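Local coordinates for competence/damage-inducible protein CinA (Agrobacterium tumefaciens, PDB 2A9S), which is of unknown function but belongs to the CinA competence/damage-inducible family, whose relatives with this domain probably act as nicotinamide-nucleotide amidases, at residues 16-19 against 20-24; 81-84 against 85-88; 90-93 against 94-98; 148-151 against 152-156. One frame throughout, in Å; residues are numbered along the deposited sequence.

How the contacts relate
All four contacts are local, made one turn apart along a helix or at its start, and none touches another beyond the chain link between neighbours. Contacts 2 and 3 share helix 84-96: contact 2 caps its first turn, contact 3 closes its last, their centres about 14 Å apart. Contacts 3 and 4 are largely buried and lie on opposite sides of the chain's centre. Contact 4, in helix 147-167, turns T148, E149 and R151 to the second subunit. Contact 1, near the end of helix 8-24, is more of a surface contact, with a water-bridged salt bridge outside and an isoleucine methyl over a phenylalanine ring inside. A threonine hydroxyl bonded one turn back recurs in contacts 1 and 4.

Contact 1: 16-19 against 20-24; sequences RIIT and DFTPL
R16 and D20, one turn apart on helix 8-24, form a salt bridge on an exposed edge of the helix, where R16 also touches I163 and Q167 of helix 147-167. The NE of R16 points at OD2 of D20 over 3.3 Å, a weak bond by length but a straight one, with the oxygen at the edge of the guanidinium and in its plane. The carboxylate stands almost square to that plane, at 88°. A water closes the pair into a ring, accepting from NH2 of R16 and donating to OD2 of D20 at 2.7 Å.

The apolar contact is made by I17 and F21, whose side chains run alongside each other in the same direction. Methyl CG2 of I17 sits over the centre of the F21 ring, 3.9 Å from its centroid, in a CH-pi contact. Beyond the pair, the F21 ring also meets the ring of F102, at about 60°, and touches N166.

Backbone bonds complete the turn. D20 N and F21 N reach back to R16 O and I17 O. I18 O takes two bonds from T22, one from N and one from OG1 at 2.8 Å, arriving from opposite faces of its carbonyl plane; with OG1 held beside the backbone N (chi1 -63°), the hydroxyl can bend back to that oxygen. The next acceptor, T19 O, faces P23, a proline with no N-H to give, and its CD lies 2.9 Å from that oxygen. The missing N-H at P23 accounts for the kink there, while the carbonyl just before T19 O, that of I18, is doubly held.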
ATOM      1  N   ARG A  16       1.948   4.457  18.448  1.00 12.12           N
ATOM      2  CA  ARG A  16       0.927   4.183  19.474  1.00 12.57           C
ATOM      3  C   ARG A  16       0.115   2.931  19.100  1.00 11.57           C
ATOM      4  O   ARG A  16      -0.116   2.042  19.928  1.00 11.13           O
ATOM      5  CB  ARG A  16       0.018   5.400  19.711  1.00 12.91           C
ATOM      6  CG  ARG A  16      -1.234   5.021  20.486  1.00 17.38           C
ATOM      7  CD  ARG A  16      -1.852   6.175  21.230  1.00 23.18           C
ATOM      8  NE  ARG A  16      -2.986   5.699  22.026  1.00 27.42           N
ATOM      9  CZ  ARG A  16      -3.937   6.501  22.504  1.00 29.71           C
ATOM     10  NH1 ARG A  16      -3.886   7.803  22.256  1.00 29.31           N
ATOM     11  NH2 ARG A  16      -4.947   6.002  23.209  1.00 31.45           N
ATOM     12  N   ILE A  17      -0.262   2.835  17.831  1.00 10.96           N
ATOM     13  CA  ILE A  17      -1.044   1.698  17.361  1.00 11.61           C
ATOM     14  C   ILE A  17      -0.244   0.390  17.527  1.00 11.68           C
ATOM     15  O   ILE A  17      -0.776  -0.602  18.049  1.00 11.65           O
ATOM     16  CB  ILE A  17      -1.502   1.901  15.913  1.00 11.07           C
ATOM     17  CG1 ILE A  17      -2.555   3.046  15.869  1.00 10.14           C
ATOM     18  CG2 ILE A  17      -2.060   0.607  15.335  1.00 12.22           C
ATOM     19  CD1 ILE A  17      -2.734   3.645  14.449  1.00 11.57           C
ATOM     20  N   ILE A  18       1.014   0.384  17.082  1.00 11.95           N
ATOM     21  CA  ILE A  18       1.830  -0.837  17.164  1.00 12.04           C
ATOM     22  C   ILE A  18       2.018  -1.186  18.649  1.00 12.24           C
ATOM     23  O   ILE A  18       1.875  -2.351  19.035  1.00 11.72           O
ATOM     24  CB  ILE A  18       3.188  -0.683  16.441  1.00 12.96           C
ATOM     25  CG1 ILE A  18       2.992  -0.319  14.947  1.00 10.70           C
ATOM     26  CG2 ILE A  18       4.022  -1.941  16.560  1.00 12.90           C
ATOM     27  CD1 ILE A  18       2.009  -1.170  14.184  1.00 10.76           C
ATOM     28  N   THR A  19       2.284  -0.165  19.465  1.00 12.01           N
ATOM     29  CA  THR A  19       2.555  -0.380  20.880  1.00 12.78           C
ATOM     30  C   THR A  19       1.327  -0.955  21.621  1.00 12.65           C
ATOM     31  O   THR A  19       1.450  -1.883  22.407  1.00 12.85           O
ATOM     32  CB  THR A  19       3.082   0.911  21.531  1.00 12.62           C
ATOM     33  OG1 THR A  19       4.247   1.362  20.804  1.00 13.68           O
ATOM     34  CG2 THR A  19       3.484   0.635  22.962  1.00 13.56           C
ATOM     35  N   ASP A  20       0.152  -0.403  21.327  1.00 12.46           N
ATOM     36  CA  ASP A  20      -1.107  -0.811  21.960  1.00 13.20           C
ATOM     37  C   ASP A  20      -1.591  -2.170  21.459  1.00 12.91           C
ATOM     38  O   ASP A  20      -2.016  -3.025  22.257  1.00 12.17           O
ATOM     39  CB  ASP A  20      -2.190   0.253  21.736  1.00 13.41           C
ATOM     40  CG  ASP A  20      -2.127   1.406  22.747  1.00 16.29           C
ATOM     41  OD1 ASP A  20      -1.412   1.319  23.785  1.00 17.36           O
ATOM     42  OD2 ASP A  20      -2.832   2.410  22.506  1.00 20.73           O
ATOM     43  N   PHE A  21      -1.549  -2.373  20.136  1.00 12.47           N
ATOM     44  CA  PHE A  21      -2.197  -3.536  19.557  1.00 12.98           C
ATOM     45  C   PHE A  21      -1.372  -4.793  19.835  1.00 12.78           C
ATOM     46  O   PHE A  21      -1.921  -5.892  19.909  1.00 12.96           O
ATOM     47  CB  PHE A  21      -2.406  -3.354  18.055  1.00 13.53           C
ATOM     48  CG  PHE A  21      -3.541  -2.419  17.702  1.00 15.48           C
ATOM     49  CD1 PHE A  21      -3.971  -1.439  18.580  1.00 19.17           C
ATOM     50  CD2 PHE A  21      -4.147  -2.506  16.459  1.00 19.09           C
ATOM     51  CE1 PHE A  21      -5.012  -0.570  18.227  1.00 20.99           C
ATOM     52  CE2 PHE A  21      -5.186  -1.639  16.102  1.00 19.44           C
ATOM     53  CZ  PHE A  21      -5.611  -0.677  16.979  1.00 16.45           C
ATOM     54  N   THR A  22      -0.063  -4.637  19.982  1.00 12.11           N
ATOM     55  CA  THR A  22       0.786  -5.840  20.154  1.00 12.45           C
ATOM     56  C   THR A  22       0.375  -6.659  21.414  1.00 13.34           C
ATOM     57  O   THR A  22       0.083  -7.857  21.288  1.00 13.04           O
ATOM     58  CB  THR A  22       2.306  -5.529  20.113  1.00 12.43           C
ATOM     59  OG1 THR A  22       2.685  -5.001  18.811  1.00 11.56           O
ATOM     60  CG2 THR A  22       3.100  -6.813  20.390  1.00  9.84           C
ATOM     61  N   PRO A  23       0.373  -6.041  22.623  1.00 14.63           N
ATOM     62  CA  PRO A  23      -0.027  -6.833  23.810  1.00 14.64           C
ATOM     63  C   PRO A  23      -1.491  -7.259  23.828  1.00 15.46           C
ATOM     64  O   PRO A  23      -1.837  -8.220  24.522  1.00 16.40           O
ATOM     65  CB  PRO A  23       0.267  -5.894  24.993  1.00 14.49           C
ATOM     66  CG  PRO A  23       0.195  -4.498  24.402  1.00 14.94           C
ATOM     67  CD  PRO A  23       0.804  -4.679  22.999  1.00 14.56           C
ATOM     68  N   LEU A  24      -2.323  -6.546  23.083  1.00 14.31           N
ATOM     69  CA  LEU A  24      -3.707  -6.924  22.901  1.00 15.81           C
ATOM     70  C   LEU A  24      -3.924  -8.057  21.876  1.00 15.34           C
ATOM     71  O   LEU A  24      -5.026  -8.621  21.791  1.00 16.24           O
ATOM     72  CB  LEU A  24      -4.547  -5.673  22.560  1.00 14.85           C
ATOM     73  CG  LEU A  24      -4.745  -4.618  23.672  1.00 17.01           C
ATOM     74  CD1 LEU A  24      -5.341  -3.323  23.121  1.00 17.26           C
ATOM     75  CD2 LEU A  24      -5.628  -5.193  24.767  1.00 19.88           C
TER
HETATM   76  O   HOH W   1      -3.912   3.363  24.771  1.00 26.13           O

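Contact 2: 81-84 against 85-88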
ATOM      1  N   ALA A  81     -17.317   6.651  -6.107  1.00 21.39           N
ATOM      2  CA  ALA A  81     -16.149   6.053  -5.459  1.00 20.76           C
ATOM      3  C   ALA A  81     -15.853   6.805  -4.181  1.00 20.12           C
ATOM      4  O   ALA A  81     -15.466   6.206  -3.183  1.00 19.75           O
ATOM      5  CB  ALA A  81     -14.941   6.079  -6.394  1.00 21.51           C
ATOM      6  N   VAL A  82     -16.045   8.125  -4.227  1.00 18.78           N
ATOM      7  CA  VAL A  82     -15.868   8.991  -3.044  1.00 18.12           C
ATOM      8  C   VAL A  82     -17.211   9.210  -2.352  1.00 18.10           C
ATOM      9  O   VAL A  82     -17.988  10.136  -2.698  1.00 19.15           O
ATOM     10  CB  VAL A  82     -15.201  10.341  -3.403  1.00 16.37           C
ATOM     11  CG1 VAL A  82     -15.031  11.221  -2.130  1.00 16.55           C
ATOM     12  CG2 VAL A  82     -13.858  10.101  -4.074  1.00 16.44           C
ATOM     13  N   SER A  83     -17.496   8.359  -1.375  1.00 17.74           N
ATOM     14  CA  SER A  83     -18.779   8.411  -0.657  1.00 17.80           C
ATOM     15  C   SER A  83     -18.675   7.648   0.657  1.00 18.09           C
ATOM     16  O   SER A  83     -17.813   6.769   0.824  1.00 17.01           O
ATOM     17  CB  SER A  83     -19.910   7.808  -1.531  1.00 18.59           C
ATOM     18  OG  SER A  83     -19.800   6.394  -1.690  1.00 18.12           O
ATOM     19  N   ARG A  84     -19.571   7.968   1.581  1.00 18.30           N
ATOM     20  CA  ARG A  84     -19.691   7.241   2.832  1.00 19.18           C
ATOM     21  C   ARG A  84     -19.923   5.745   2.545  1.00 18.76           C
ATOM     22  O   ARG A  84     -19.269   4.882   3.142  1.00 17.11           O
ATOM     23  CB  ARG A  84     -20.837   7.858   3.647  1.00 20.33           C
ATOM     24  CG  ARG A  84     -21.170   7.133   4.915  1.00 24.88           C
ATOM     25  CD  ARG A  84     -22.516   7.598   5.462  1.00 30.03           C
ATOM     26  NE  ARG A  84     -22.867   6.785   6.617  1.00 35.53           N
ATOM     27  CZ  ARG A  84     -23.632   5.694   6.570  1.00 37.36           C
ATOM     28  NH1 ARG A  84     -24.152   5.288   5.411  1.00 38.73           N
ATOM     29  NH2 ARG A  84     -23.876   5.008   7.683  1.00 35.75           N
ATOM     30  N   GLN A  85     -20.813   5.460   1.593  1.00 18.43           N
ATOM     31  CA  GLN A  85     -21.169   4.085   1.237  1.00 19.31           C
ATOM     32  C   GLN A  85     -19.997   3.249   0.705  1.00 18.63           C
ATOM     33  O   GLN A  85     -19.833   2.088   1.096  1.00 19.22           O
ATOM     34  CB  GLN A  85     -22.336   4.070   0.237  1.00 19.38           C
ATOM     35  CG  GLN A  85     -23.657   4.601   0.835  1.00 21.87           C
ATOM     36  CD  GLN A  85     -23.771   6.149   0.847  1.00 24.56           C
ATOM     37  OE1 GLN A  85     -22.860   6.885   0.413  1.00 21.39           O
ATOM     38  NE2 GLN A  85     -24.911   6.639   1.349  1.00 25.64           N
ATOM     39  N   THR A  86     -19.203   3.827  -0.197  1.00 17.82           N
ATOM     40  CA  THR A  86     -18.024   3.134  -0.714  1.00 17.02           C
ATOM     41  C   THR A  86     -17.046   2.895   0.428  1.00 16.14           C
ATOM     42  O   THR A  86     -16.525   1.810   0.544  1.00 15.83           O
ATOM     43  CB  THR A  86     -17.375   3.869  -1.905  1.00 17.50           C
ATOM     44  OG1 THR A  86     -18.284   3.806  -3.019  1.00 19.24           O
ATOM     45  CG2 THR A  86     -16.051   3.196  -2.302  1.00 16.93           C
ATOM     46  N   ALA A  87     -16.858   3.887   1.303  1.00 15.49           N
ATOM     47  CA  ALA A  87     -15.917   3.740   2.429  1.00 15.75           C
ATOM     48  C   ALA A  87     -16.301   2.582   3.341  1.00 15.63           C
ATOM     49  O   ALA A  87     -15.456   1.743   3.692  1.00 14.02           O
ATOM     50  CB  ALA A  87     -15.794   5.044   3.226  1.00 15.48           C
ATOM     51  N   LEU A  88     -17.587   2.548   3.711  1.00 15.89           N
ATOM     52  CA  LEU A  88     -18.115   1.456   4.523  1.00 17.22           C
ATOM     53  C   LEU A  88     -17.908   0.093   3.870  1.00 15.97           C
ATOM     54  O   LEU A  88     -17.470  -0.826   4.553  1.00 17.75           O
ATOM     55  CB  LEU A  88     -19.595   1.672   4.839  1.00 17.05           C
ATOM     56  CG  LEU A  88     -19.926   2.866   5.731  1.00 19.90           C
ATOM     57  CD1 LEU A  88     -21.454   3.014   5.791  1.00 23.50           C
ATOM     58  CD2 LEU A  88     -19.349   2.640   7.113  1.00 23.86           C
TER
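S83 turns its hydroxyl toward the first turn of helix 84-96 and serves as its N-cap: OG accepts from T86 N over 3.0 Å. The hydroxyl lies between the backbone N and the carbonyl carbon (chi1 70°), which brings it round to face that amide. It is also hydrogen-bonded to G80 O, so the cap ties the helix start to the loop that leads into it.

T86 sits beside the cap with its methyl against the same loop, CG2 lying 3.2 Å from A81 O, while its own hydroxyl is bonded to G80 O. A81 O in turn is held by T107 OG1.

On the other side of S83, Q85 folds back at chi2 (82°), and its OE1 comes to 3.7 Å from CB of S83. Its chain also packs on T75 and F79 of helix 73-79.

R84 extends outward, across the helix direction, and its guanidinium meets L88, its side chain also touching H125 and H137 of the neighbouring strands. In the backbone, A87 N and L88 N bond to S83 O and R84 O. One methyl of L88, CD1, lies 3.4 Å above the R84 guanidinium plane, shifted toward its rim and 3.5 Å from CZ.

Contact 3: 90-93 against 94-98; sequences MAHG and ALYRS
H92 O is gripped by two backbone amides. Y96 N gives it a bond of 3.0 Å that is nearly straight, at 167°, while L95 N adds a weak one at 3.3 Å. The amide of L95 is shared, because it also donates to A91 O at 3.0 Å; the turn therefore mixes the usual four-residue step with a three-residue one. A94 N bonds to M90 O at 2.8 Å, the shortest of the set.

H92 and Y96 face the outer side of the same turn. The H92 side chain leaves with CG anti to the backbone N (chi1 -179°), which swings its ring along the helix toward Y96. There the two rings meet obliquely, their centroids 4.8 Å apart and their planes at 56°, with CD2 of Y96 over one face of the imidazole, off toward its rim. This pairing holds for one of two conformers of Y96 and is to that extent doubtful. The other face of the contact belongs to the sheet: this is the C-terminal end of helix 84-96, packed on the mixed five-stranded sheet, where A91 and L95 rest on strands 102-108 and 123-130, and A94 on F57 of strand 53-59.

The helix ends here. R97 N still donates to G93 O over 2.9 Å, but R97 is the first residue to leave helical backbone angles. G93 is buried one turn back. Past R97, S98 OG lies within 3.0 Å of both A94 O and L95 O, the choice of acceptor not settled; it accepts from A100 N, and S29 OG bonds to A94 O.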
ATOM      1  N   MET A  90     -15.672  -0.788   1.490  1.00 13.84           N
ATOM      2  CA  MET A  90     -14.231  -1.029   1.506  1.00 11.88           C
ATOM      3  C   MET A  90     -13.762  -1.568   2.878  1.00 12.98           C
ATOM      4  O   MET A  90     -12.988  -2.540   2.942  1.00 12.72           O
ATOM      5  CB  MET A  90     -13.462   0.255   1.157  1.00 11.77           C
ATOM      6  CG  MET A  90     -13.534   0.702  -0.318  1.00 13.96           C
ATOM      7  SD  MET A  90     -12.750   2.326  -0.682  1.00  6.97           S
ATOM      8  CE  MET A  90     -11.013   1.947  -0.405  1.00 12.42           C
ATOM      9  N   ALA A  91     -14.229  -0.955   3.957  1.00 12.34           N
ATOM     10  CA  ALA A  91     -13.787  -1.314   5.304  1.00 13.92           C
ATOM     11  C   ALA A  91     -14.245  -2.753   5.617  1.00 15.31           C
ATOM     12  O   ALA A  91     -13.479  -3.587   6.122  1.00 14.72           O
ATOM     13  CB  ALA A  91     -14.354  -0.309   6.344  1.00 13.82           C
ATOM     14  N   HIS A  92     -15.500  -3.033   5.263  1.00 15.40           N
ATOM     15  CA  HIS A  92     -16.073  -4.353   5.447  1.00 17.14           C
ATOM     16  C   HIS A  92     -15.302  -5.399   4.634  1.00 17.01           C
ATOM     17  O   HIS A  92     -14.927  -6.466   5.169  1.00 17.45           O
ATOM     18  CB  HIS A  92     -17.543  -4.338   5.038  1.00 18.33           C
ATOM     19  CG  HIS A  92     -18.218  -5.658   5.222  1.00 21.36           C
ATOM     20  ND1 HIS A  92     -18.442  -6.529   4.180  1.00 26.40           N
ATOM     21  CD2 HIS A  92     -18.679  -6.271   6.341  1.00 24.35           C
ATOM     22  CE1 HIS A  92     -19.044  -7.613   4.644  1.00 28.25           C
ATOM     23  NE2 HIS A  92     -19.190  -7.487   5.954  1.00 27.14           N
ATOM     24  N   GLY A  93     -15.075  -5.108   3.349  1.00 16.20           N
ATOM     25  CA  GLY A  93     -14.264  -5.986   2.487  1.00 15.55           C
ATOM     26  C   GLY A  93     -12.852  -6.248   2.996  1.00 15.56           C
ATOM     27  O   GLY A  93     -12.369  -7.398   2.984  1.00 15.49           O
ATOM     28  N   ALA A  94     -12.175  -5.189   3.457  1.00 15.16           N
ATOM     29  CA  ALA A  94     -10.786  -5.335   3.894  1.00 15.77           C
ATOM     30  C   ALA A  94     -10.706  -6.154   5.167  1.00 17.10           C
ATOM     31  O   ALA A  94      -9.694  -6.833   5.424  1.00 17.17           O
ATOM     32  CB  ALA A  94     -10.118  -3.977   4.096  1.00 14.66           C
ATOM     33  N   LEU A  95     -11.768  -6.094   5.959  1.00 17.42           N
ATOM     34  CA  LEU A  95     -11.820  -6.778   7.223  1.00 19.77           C
ATOM     35  C   LEU A  95     -12.043  -8.267   6.994  1.00 20.04           C
ATOM     36  O   LEU A  95     -11.270  -9.101   7.485  1.00 20.09           O
ATOM     37  CB  LEU A  95     -12.926  -6.186   8.120  1.00 19.55           C
ATOM     38  CG  LEU A  95     -13.025  -6.817   9.503  1.00 20.46           C
ATOM     39  CD1 LEU A  95     -11.765  -6.631  10.322  1.00 20.75           C
ATOM     40  CD2 LEU A  95     -14.288  -6.276  10.228  1.00 21.23           C
ATOM     41  N   TYR A  96     -13.067  -8.610   6.216  0.50 20.80           N
ATOM     42  CA  TYR A  96     -13.440 -10.018   6.036  0.50 21.46           C
ATOM     43  C   TYR A  96     -12.688 -10.751   4.903  0.50 21.17           C
ATOM     44  O   TYR A  96     -12.844 -11.966   4.735  0.50 21.64           O
ATOM     45  CB  TYR A  96     -14.980 -10.200   5.986  0.50 21.62           C
ATOM     46  CG  TYR A  96     -15.667  -9.775   7.280  0.50 22.13           C
ATOM     47  CD1 TYR A  96     -15.541 -10.534   8.444  0.50 23.71           C
ATOM     48  CD2 TYR A  96     -16.420  -8.608   7.346  0.50 23.07           C
ATOM     49  CE1 TYR A  96     -16.143 -10.137   9.638  0.50 23.23           C
ATOM     50  CE2 TYR A  96     -17.029  -8.208   8.532  0.50 22.45           C
ATOM     51  CZ  TYR A  96     -16.882  -8.970   9.669  0.50 22.70           C
ATOM     52  OH  TYR A  96     -17.493  -8.577  10.839  0.50 23.81           O
ATOM     53  N   ARG A  97     -11.841 -10.025   4.167  1.00 21.02           N
ATOM     54  CA  ARG A  97     -10.833 -10.638   3.296  1.00 19.89           C
ATOM     55  C   ARG A  97      -9.412 -10.573   3.911  1.00 19.03           C
ATOM     56  O   ARG A  97      -8.392 -10.521   3.196  1.00 18.56           O
ATOM     57  CB  ARG A  97     -10.896 -10.062   1.884  1.00 20.30           C
ATOM     58  CG  ARG A  97     -12.195 -10.454   1.181  1.00 23.29           C
ATOM     59  CD  ARG A  97     -12.433  -9.687  -0.075  1.00 26.59           C
ATOM     60  NE  ARG A  97     -13.782  -9.912  -0.627  1.00 29.11           N
ATOM     61  CZ  ARG A  97     -14.066  -9.936  -1.930  1.00 29.55           C
ATOM     62  NH1 ARG A  97     -13.114  -9.795  -2.843  1.00 28.09           N
ATOM     63  NH2 ARG A  97     -15.313 -10.117  -2.329  1.00 31.44           N
ATOM     64  N   SER A  98      -9.359 -10.587   5.244  1.00 17.58           N
ATOM     65  CA  SER A  98      -8.098 -10.584   5.966  1.00 17.43           C
ATOM     66  C   SER A  98      -8.245 -11.333   7.277  1.00 16.91           C
ATOM     67  O   SER A  98      -9.356 -11.802   7.602  1.00 18.15           O
ATOM     68  CB  SER A  98      -7.641  -9.150   6.231  1.00 17.16           C
ATOM     69  OG  SER A  98      -8.275  -8.605   7.377  1.00 16.27           O
TER

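Contact 4: 148-151 against 152-156; sequences TEIR and LATVR
T154 reaches back one turn to I150 O with two donors, its N and its OG1, both at 2.9 Å. They come from opposite faces of the carbonyl plane; the hydroxyl stands above it, 35° out. A chi1 of -61° sets OG1 opposite the carbonyl carbon of T154, from where it reaches I150 O.

T148 differs: its hydroxyl faces the second subunit, with E45 OE1 and M3 O of that chain as its acceptors, one proton between them. Its methyl CG2 runs alongside L152, meeting CD1 at 3.8 Å, and L152 in turn packs on M3 of that subunit. E149 OE2 accepts from M3 N of the same neighbour.

R151 bends at chi3 (52°) and is held by both chains: NE forms a salt bridge with E45 OE2 of the second subunit, and NH1 bonds to T44 OG1 there and to C34 O of its own chain. These partners satisfy NE and NH1 of this buried arginine.

T148 O, E149 O and R151 O accept from L152 N, A153 N and V155 N. This is a regular alpha-helix with a threonine hydroxyl folded back onto the carbonyl of the preceding turn, its first turns presenting T148, E149 and R151 to a polar dimer interface.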
ATOM      1  N   THR A 148       0.041  15.977  -1.706  1.00 10.30           N
ATOM      2  CA  THR A 148       0.757  15.346  -0.599  1.00 10.56           C
ATOM      3  C   THR A 148       0.130  15.770   0.749  1.00 10.24           C
ATOM      4  O   THR A 148      -0.064  14.946   1.652  1.00 10.42           O
ATOM      5  CB  THR A 148       2.278  15.721  -0.613  1.00 11.68           C
ATOM      6  OG1 THR A 148       2.849  15.344  -1.870  1.00 13.02           O
ATOM      7  CG2 THR A 148       3.000  14.925   0.483  1.00 11.94           C
ATOM      8  N   GLU A 149      -0.198  17.065   0.877  1.00  9.95           N
ATOM      9  CA  GLU A 149      -0.855  17.583   2.086  1.00  9.84           C
ATOM     10  C   GLU A 149      -2.165  16.863   2.453  1.00  9.40           C
ATOM     11  O   GLU A 149      -2.360  16.479   3.619  1.00  9.41           O
ATOM     12  CB  GLU A 149      -1.071  19.095   1.957  1.00 10.92           C
ATOM     13  CG  GLU A 149       0.249  19.879   1.902  1.00 11.68           C
ATOM     14  CD  GLU A 149       0.926  20.006   0.494  1.00 17.58           C
ATOM     15  OE1 GLU A 149       0.594  19.307  -0.490  1.00 13.88           O
ATOM     16  OE2 GLU A 149       1.850  20.849   0.369  1.00 19.80           O
ATOM     17  N   ILE A 150      -3.035  16.648   1.459  1.00  8.26           N
ATOM     18  CA  ILE A 150      -4.299  15.916   1.670  1.00  9.01           C
ATOM     19  C   ILE A 150      -4.041  14.441   2.017  1.00  9.58           C
ATOM     20  O   ILE A 150      -4.682  13.885   2.901  1.00  9.08           O
ATOM     21  CB  ILE A 150      -5.250  16.048   0.428  1.00  9.18           C
ATOM     22  CG1 ILE A 150      -5.756  17.500   0.302  1.00  9.10           C
ATOM     23  CG2 ILE A 150      -6.438  15.075   0.511  1.00  7.75           C
ATOM     24  CD1 ILE A 150      -6.238  17.904  -1.095  1.00 10.34           C
ATOM     25  N   ARG A 151      -3.105  13.829   1.303  1.00  9.41           N
ATOM     26  CA  ARG A 151      -2.734  12.440   1.577  1.00  9.42           C
ATOM     27  C   ARG A 151      -2.215  12.256   3.010  1.00  9.77           C
ATOM     28  O   ARG A 151      -2.624  11.331   3.740  1.00  9.66           O
ATOM     29  CB  ARG A 151      -1.747  11.934   0.519  1.00  8.75           C
ATOM     30  CG  ARG A 151      -2.475  11.709  -0.824  1.00  9.47           C
ATOM     31  CD  ARG A 151      -1.503  11.805  -2.016  1.00 10.21           C
ATOM     32  NE  ARG A 151      -0.305  10.987  -1.946  1.00 12.27           N
ATOM     33  CZ  ARG A 151      -0.204   9.722  -2.373  1.00 11.68           C
ATOM     34  NH1 ARG A 151      -1.286   9.046  -2.821  1.00 11.81           N
ATOM     35  NH2 ARG A 151       0.981   9.129  -2.334  1.00 14.55           N
ATOM     36  N   LEU A 152      -1.341  13.161   3.440  1.00 10.32           N
ATOM     37  CA  LEU A 152      -0.791  13.035   4.791  1.00 11.32           C
ATOM     38  C   LEU A 152      -1.875  13.340   5.834  1.00 10.52           C
ATOM     39  O   LEU A 152      -1.938  12.676   6.870  1.00 11.49           O
ATOM     40  CB  LEU A 152       0.448  13.911   4.977  1.00 11.22           C
ATOM     41  CG  LEU A 152       1.649  13.413   4.147  1.00 12.57           C
ATOM     42  CD1 LEU A 152       2.777  14.422   4.259  1.00 15.46           C
ATOM     43  CD2 LEU A 152       2.074  12.003   4.596  1.00 15.68           C
ATOM     44  N   ALA A 153      -2.726  14.331   5.564  1.00 10.19           N
ATOM     45  CA  ALA A 153      -3.843  14.662   6.448  1.00 10.48           C
ATOM     46  C   ALA A 153      -4.762  13.442   6.611  1.00 10.40           C
ATOM     47  O   ALA A 153      -5.221  13.124   7.729  1.00 10.47           O
ATOM     48  CB  ALA A 153      -4.659  15.842   5.858  1.00 10.62           C
ATOM     49  N   THR A 154      -4.969  12.741   5.501  1.00  9.57           N
ATOM     50  CA  THR A 154      -5.778  11.515   5.523  1.00  9.30           C
ATOM     51  C   THR A 154      -5.130  10.403   6.364  1.00  9.06           C
ATOM     52  O   THR A 154      -5.818   9.724   7.165  1.00  8.61           O
ATOM     53  CB  THR A 154      -6.099  11.022   4.076  1.00  9.50           C
ATOM     54  OG1 THR A 154      -6.846  12.039   3.395  1.00 11.12           O
ATOM     55  CG2 THR A 154      -6.950   9.711   4.088  1.00  9.56           C
ATOM     56  N   VAL A 155      -3.823  10.216   6.192  1.00  9.37           N
ATOM     57  CA  VAL A 155      -3.075   9.220   6.988  1.00 10.09           C
ATOM     58  C   VAL A 155      -3.269   9.512   8.473  1.00  9.84           C
ATOM     59  O   VAL A 155      -3.640   8.612   9.245  1.00  8.41           O
ATOM     60  CB  VAL A 155      -1.550   9.147   6.612  1.00  9.66           C
ATOM     61  CG1 VAL A 155      -0.799   8.283   7.626  1.00  9.61           C
ATOM     62  CG2 VAL A 155      -1.326   8.616   5.147  1.00  9.56           C
ATOM     63  N   ARG A 156      -3.066  10.779   8.861  1.00 10.86           N
ATOM     64  CA  ARG A 156      -3.271  11.181  10.250  1.00 11.46           C
ATOM     65  C   ARG A 156      -4.676  10.776  10.768  1.00 12.18           C
ATOM     66  O   ARG A 156      -4.830  10.073  11.792  1.00 11.54           O
ATOM     67  CB  ARG A 156      -3.057  12.689  10.401  1.00 12.95           C
ATOM     68  CG  ARG A 156      -3.311  13.144  11.876  1.00 14.03           C
ATOM     69  CD  ARG A 156      -3.081  14.631  12.058  1.00 17.39           C
ATOM     70  NE  ARG A 156      -1.698  14.981  11.786  1.00 22.15           N
ATOM     71  CZ  ARG A 156      -1.304  15.678  10.723  1.00 26.83           C
ATOM     72  NH1 ARG A 156      -2.216  16.138   9.864  1.00 25.95           N
ATOM     73  NH2 ARG A 156      -0.005  15.938  10.527  1.00 26.98           N
TER